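Local coordinates for protein probable transcriptional regulator (PDB 2GEN) that probably binds DNA as a dimeric transcriptional regulator of the TetR family, using a predicted helix-turn-helix near its N-terminus, at residues Glu52-Ile63 and Trp101-Val112. Residues are numbered along the deposited sequence; the frame is centred on the assembly and turned at random.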
loop_
_atom_site.group_PDB
_atom_site.type_symbol
_atom_site.label_atom_id
_atom_site.label_comp_id
_atom_site.label_asym_id
_atom_site.label_seq_id
_atom_site.Cartn_x
_atom_site.Cartn_y
_atom_site.Cartn_z
ATOM N N GLU A 52 -19.423 11.022 10.209
ATOM C CA GLU A 52 -18.326 10.176 10.696
ATOM C C GLU A 52 -18.714 8.699 10.882
ATOM O O GLU A 52 -17.920 7.797 10.566
ATOM C CB GLU A 52 -17.734 10.735 12.004
ATOM C CG GLU A 52 -16.327 10.211 12.314
ATOM C CD GLU A 52 -15.283 10.613 11.262
ATOM O OE1 GLU A 52 -15.463 11.638 10.559
ATOM O OE2 GLU A 52 -14.266 9.895 11.132
ATOM N N ARG A 53 -19.913 8.442 11.395
ATOM C CA ARG A 53 -20.353 7.057 11.546
ATOM C C ARG A 53 -20.611 6.422 10.169
ATOM O O ARG A 53 -20.209 5.289 9.923
ATOM C CB ARG A 53 -21.580 6.930 12.420
ATOM C CG ARG A 53 -21.641 5.543 13.039
ATOM C CD ARG A 53 -22.899 4.901 12.635
ATOM N NE ARG A 53 -22.954 3.485 12.994
ATOM C CZ ARG A 53 -23.286 3.032 14.198
ATOM N NH1 ARG A 53 -23.532 3.883 15.191
ATOM N NH2 ARG A 53 -23.335 1.727 14.420
ATOM N N ILE A 54 -21.263 7.180 9.292
ATOM C CA ILE A 54 -21.506 6.753 7.914
ATOM C C ILE A 54 -20.187 6.441 7.198
ATOM O O ILE A 54 -20.083 5.424 6.473
ATOM C CB ILE A 54 -22.330 7.793 7.131
ATOM C CG1 ILE A 54 -23.770 7.828 7.664
ATOM C CG2 ILE A 54 -22.348 7.468 5.650
ATOM C CD1 ILE A 54 -24.670 8.935 7.053
ATOM N N HIS A 55 -19.198 7.306 7.399
ATOM C CA HIS A 55 -17.834 7.114 6.883
ATOM C C HIS A 55 -17.227 5.759 7.313
ATOM O O HIS A 55 -16.722 4.994 6.466
ATOM C CB HIS A 55 -16.966 8.288 7.344
ATOM C CG HIS A 55 -15.541 8.219 6.910
ATOM N ND1 HIS A 55 -14.580 7.528 7.614
ATOM C CD2 HIS A 55 -14.902 8.794 5.868
ATOM C CE1 HIS A 55 -13.414 7.666 7.018
ATOM N NE2 HIS A 55 -13.582 8.428 5.951
ATOM N N GLY A 56 -17.289 5.450 8.605
ATOM C CA GLY A 56 -16.785 4.162 9.113
ATOM C C GLY A 56 -17.606 2.964 8.630
ATOM O O GLY A 56 -17.049 1.896 8.334
ATOM N N GLU A 57 -18.924 3.118 8.535
ATOM C CA GLU A 57 -19.774 2.027 8.041
ATOM C C GLU A 57 -19.466 1.752 6.562
ATOM O O GLU A 57 -19.459 0.569 6.135
ATOM C CB GLU A 57 -21.266 2.309 8.247
ATOM C CG GLU A 57 -21.701 2.429 9.744
ATOM C CD GLU A 57 -21.820 1.093 10.471
ATOM O OE1 GLU A 57 -21.496 0.016 9.889
ATOM O OE2 GLU A 57 -22.233 1.103 11.653
ATOM N N LEU A 58 -19.207 2.814 5.798
ATOM C CA LEU A 58 -18.803 2.662 4.390
ATOM C C LEU A 58 -17.501 1.840 4.284
ATOM O O LEU A 58 -17.358 0.934 3.416
ATOM C CB LEU A 58 -18.658 4.037 3.713
ATOM C CG LEU A 58 -18.188 4.059 2.238
ATOM C CD1 LEU A 58 -19.169 3.273 1.340
ATOM C CD2 LEU A 58 -17.964 5.491 1.710
ATOM N N TYR A 59 -16.561 2.148 5.175
ATOM C CA TYR A 59 -15.290 1.425 5.233
ATOM C C TYR A 59 -15.538 -0.048 5.542
ATOM O O TYR A 59 -15.072 -0.959 4.805
ATOM C CB TYR A 59 -14.332 2.044 6.274
ATOM C CG TYR A 59 -12.986 1.380 6.238
ATOM C CD1 TYR A 59 -11.994 1.816 5.362
ATOM C CD2 TYR A 59 -12.722 0.279 7.054
ATOM C CE1 TYR A 59 -10.737 1.151 5.321
ATOM C CE2 TYR A 59 -11.501 -0.372 7.018
ATOM C CZ TYR A 59 -10.526 0.049 6.168
ATOM O OH TYR A 59 -9.341 -0.661 6.144
ATOM N N LEU A 60 -16.259 -0.301 6.629
ATOM C CA LEU A 60 -16.486 -1.686 7.066
ATOM C C LEU A 60 -17.263 -2.501 6.028
ATOM O O LEU A 60 -16.991 -3.700 5.834
ATOM C CB LEU A 60 -17.214 -1.728 8.405
ATOM C CG LEU A 60 -16.479 -1.118 9.610
ATOM C CD1 LEU A 60 -17.420 -1.163 10.818
ATOM C CD2 LEU A 60 -15.180 -1.858 9.939
ATOM N N ALA A 61 -18.247 -1.872 5.384
ATOM C CA ALA A 61 -18.993 -2.561 4.310
ATOM C C ALA A 61 -18.097 -2.939 3.136
ATOM O O ALA A 61 -18.293 -4.012 2.533
ATOM C CB ALA A 61 -20.142 -1.720 3.829
ATOM N N GLY A 62 -17.137 -2.076 2.810
ATOM C CA GLY A 62 -16.223 -2.326 1.700
ATOM C C GLY A 62 -15.307 -3.501 1.971
ATOM O O GLY A 62 -15.191 -4.405 1.142
ATOM N N ILE A 63 -14.636 -3.515 3.125
ATOM C CA ILE A 63 -13.859 -4.710 3.470
ATOM C C ILE A 63 -14.759 -5.941 3.624
ATOM O O ILE A 63 -14.351 -7.056 3.268
ATOM C CB ILE A 63 -12.874 -4.502 4.675
ATOM C CG1 ILE A 63 -13.644 -4.187 5.975
ATOM C CG2 ILE A 63 -11.869 -3.404 4.331
ATOM C CD1 ILE A 63 -12.743 -4.226 7.250
ATOM N N TRP A 101 -14.942 3.103 -4.401
ATOM C CA TRP A 101 -14.934 2.435 -3.114
ATOM C C TRP A 101 -13.533 1.929 -2.767
ATOM O O TRP A 101 -13.081 2.071 -1.625
ATOM C CB TRP A 101 -15.949 1.294 -3.112
ATOM C CG TRP A 101 -16.554 0.989 -1.791
ATOM C CD1 TRP A 101 -16.129 1.407 -0.554
ATOM C CD2 TRP A 101 -17.687 0.152 -1.569
ATOM N NE1 TRP A 101 -16.955 0.894 0.417
ATOM C CE2 TRP A 101 -17.924 0.124 -0.172
ATOM C CE3 TRP A 101 -18.549 -0.567 -2.422
ATOM C CZ2 TRP A 101 -18.980 -0.582 0.398
ATOM C CZ3 TRP A 101 -19.614 -1.281 -1.860
ATOM C CH2 TRP A 101 -19.820 -1.290 -0.445
ATOM N N ALA A 102 -12.816 1.357 -3.742
ATOM C CA ALA A 102 -11.424 0.899 -3.477
ATOM C C ALA A 102 -10.537 2.076 -3.041
ATOM O O ALA A 102 -9.780 1.977 -2.059
ATOM C CB ALA A 102 -10.818 0.211 -4.722
ATOM N N ARG A 103 -10.618 3.184 -3.783
ATOM C CA ARG A 103 -9.836 4.378 -3.444
ATOM C C ARG A 103 -10.141 4.803 -2.012
ATOM O O ARG A 103 -9.230 5.093 -1.228
ATOM C CB ARG A 103 -10.158 5.496 -4.422
ATOM C CG ARG A 103 -9.039 6.461 -4.593
ATOM C CD ARG A 103 -9.424 7.483 -5.667
ATOM N NE ARG A 103 -9.212 6.925 -7.000
ATOM C CZ ARG A 103 -10.169 6.537 -7.831
ATOM N NH1 ARG A 103 -11.438 6.640 -7.479
ATOM N NH2 ARG A 103 -9.847 6.031 -9.024
ATOM N N PHE A 104 -11.428 4.809 -1.668
ATOM C CA PHE A 104 -11.873 5.254 -0.354
ATOM C C PHE A 104 -11.255 4.362 0.718
ATOM O O PHE A 104 -10.673 4.860 1.690
ATOM C CB PHE A 104 -13.402 5.222 -0.258
ATOM C CG PHE A 104 -13.923 5.505 1.119
ATOM C CD1 PHE A 104 -14.066 6.840 1.568
ATOM C CD2 PHE A 104 -14.294 4.464 1.969
ATOM C CE1 PHE A 104 -14.533 7.111 2.846
ATOM C CE2 PHE A 104 -14.783 4.715 3.262
ATOM C CZ PHE A 104 -14.903 6.073 3.697
ATOM N N ILE A 105 -11.338 3.042 0.533
ATOM C CA ILE A 105 -10.795 2.097 1.500
ATOM C C ILE A 105 -9.282 2.294 1.682
ATOM O O ILE A 105 -8.792 2.259 2.796
ATOM C CB ILE A 105 -11.073 0.614 1.084
ATOM C CG1 ILE A 105 -12.553 0.283 1.275
ATOM C CG2 ILE A 105 -10.211 -0.366 1.930
ATOM C CD1 ILE A 105 -12.924 -1.053 0.698
ATOM N N LEU A 106 -8.560 2.501 0.580
ATOM C CA LEU A 106 -7.108 2.627 0.604
ATOM C C LEU A 106 -6.655 3.886 1.328
ATOM O O LEU A 106 -5.500 3.966 1.761
ATOM C CB LEU A 106 -6.526 2.580 -0.823
ATOM C CG LEU A 106 -6.578 1.235 -1.535
ATOM C CD1 LEU A 106 -5.936 1.385 -2.904
ATOM C CD2 LEU A 106 -5.883 0.154 -0.704
ATOM N N HIS A 107 -7.545 4.867 1.478
ATOM C CA HIS A 107 -7.148 6.127 2.113
ATOM C C HIS A 107 -7.772 6.386 3.482
ATOM O O HIS A 107 -7.458 7.393 4.131
ATOM C CB HIS A 107 -7.374 7.285 1.150
ATOM C CG HIS A 107 -6.553 7.177 -0.101
ATOM N ND1 HIS A 107 -7.066 7.429 -1.357
ATOM C CD2 HIS A 107 -5.250 6.839 -0.284
ATOM C CE1 HIS A 107 -6.112 7.262 -2.259
ATOM N NE2 HIS A 107 -5.001 6.907 -1.634
ATOM N N SER A 108 -8.611 5.462 3.951
ATOM C CA SER A 108 -9.459 5.740 5.116
ATOM C C SER A 108 -9.244 4.889 6.378
ATOM O O SER A 108 -9.914 5.112 7.388
ATOM C CB SER A 108 -10.936 5.670 4.714
ATOM O OG SER A 108 -11.215 6.603 3.686
ATOM N N ARG A 109 -8.352 3.905 6.330
ATOM C CA ARG A 109 -8.259 2.979 7.467
ATOM C C ARG A 109 -7.893 3.693 8.775
ATOM O O ARG A 109 -8.545 3.481 9.792
ATOM C CB ARG A 109 -7.271 1.849 7.203
ATOM C CG ARG A 109 -7.503 0.672 8.117
ATOM C CD ARG A 109 -6.363 -0.331 8.092
ATOM N NE ARG A 109 -6.615 -1.424 9.031
ATOM C CZ ARG A 109 -6.376 -1.358 10.339
ATOM N NH1 ARG A 109 -5.874 -0.246 10.875
ATOM N NH2 ARG A 109 -6.642 -2.394 11.124
ATOM N N GLY A 110 -6.861 4.534 8.724
ATOM C CA GLY A 110 -6.365 5.261 9.907
ATOM C C GLY A 110 -7.473 6.003 10.622
ATOM O O GLY A 110 -7.647 5.892 11.860
ATOM N N ARG A 111 -8.245 6.738 9.828
ATOM C CA ARG A 111 -9.370 7.501 10.324
ATOM C C ARG A 111 -10.405 6.614 11.028
ATOM O O ARG A 111 -10.859 6.933 12.115
ATOM C CB ARG A 111 -9.976 8.315 9.186
ATOM C CG ARG A 111 -11.097 9.239 9.624
ATOM C CD ARG A 111 -11.377 10.297 8.599
ATOM N NE ARG A 111 -12.609 11.028 8.905
ATOM C CZ ARG A 111 -12.911 12.216 8.391
ATOM N NH1 ARG A 111 -12.064 12.806 7.563
ATOM N NH2 ARG A 111 -14.055 12.816 8.709
ATOM N N VAL A 112 -10.755 5.473 10.425
ATOM C CA VAL A 112 -11.746 4.582 11.020
ATOM C C VAL A 112 -11.228 3.896 12.301
ATOM O O VAL A 112 -11.978 3.719 13.258
ATOM C CB VAL A 112 -12.201 3.488 9.998
ATOM C CG1 VAL A 112 -13.177 2.481 10.659
ATOM C CG2 VAL A 112 -12.823 4.147 8.813
HETATM O O HOH W 1 -11.318 9.089 4.540
HETATM O O HOH W 2 -8.845 -3.164 7.378
#
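Arg111 reaches back over His55 to Glu52. Its CB lies beside His55 CE1; with CG anti to the backbone N (chi1 -175°) and the chain extended from CG to NE, CG and CD pass the same atom, CD at 3.7 Å from His55 CE1. NE then sits over one face of the imidazole and donates to Glu52 OE2 at 3.0 Å, while NH2 donates to Glu52 OE1 at 2.6 Å. Both oxygens use their syn lone pairs and the carboxylate and guanidinium planes differ by only 8°, evidence for a side-on, two-pronged salt bridge. NH1 turns to Asp26.

The opposite face of His55 receives the edge of Phe104, an offset edge-to-face pair, and a water joins His55 NE2 to Ser108 OG. Leu58 CD2 lies 3.6 Å from the Phe104 ring centroid, a CH-pi contact. Tyr59 is a knob among Ile105, Ser108, Arg109 and Val112, with Ile105 O at its ring edge. Trp101 NE1 donates to Leu58 O (3.0 Å), and the indole lies against Gly62 CA.

Segments 52-63 and 101-112 cross at -116°, packing helix 51-76, which follows the predicted helix-turn-helix, on helix 99-114; helix 9-23 of the N-terminal DNA-binding region lies against Leu58 and Trp101, helix 118-141 against Tyr59 and Ile63.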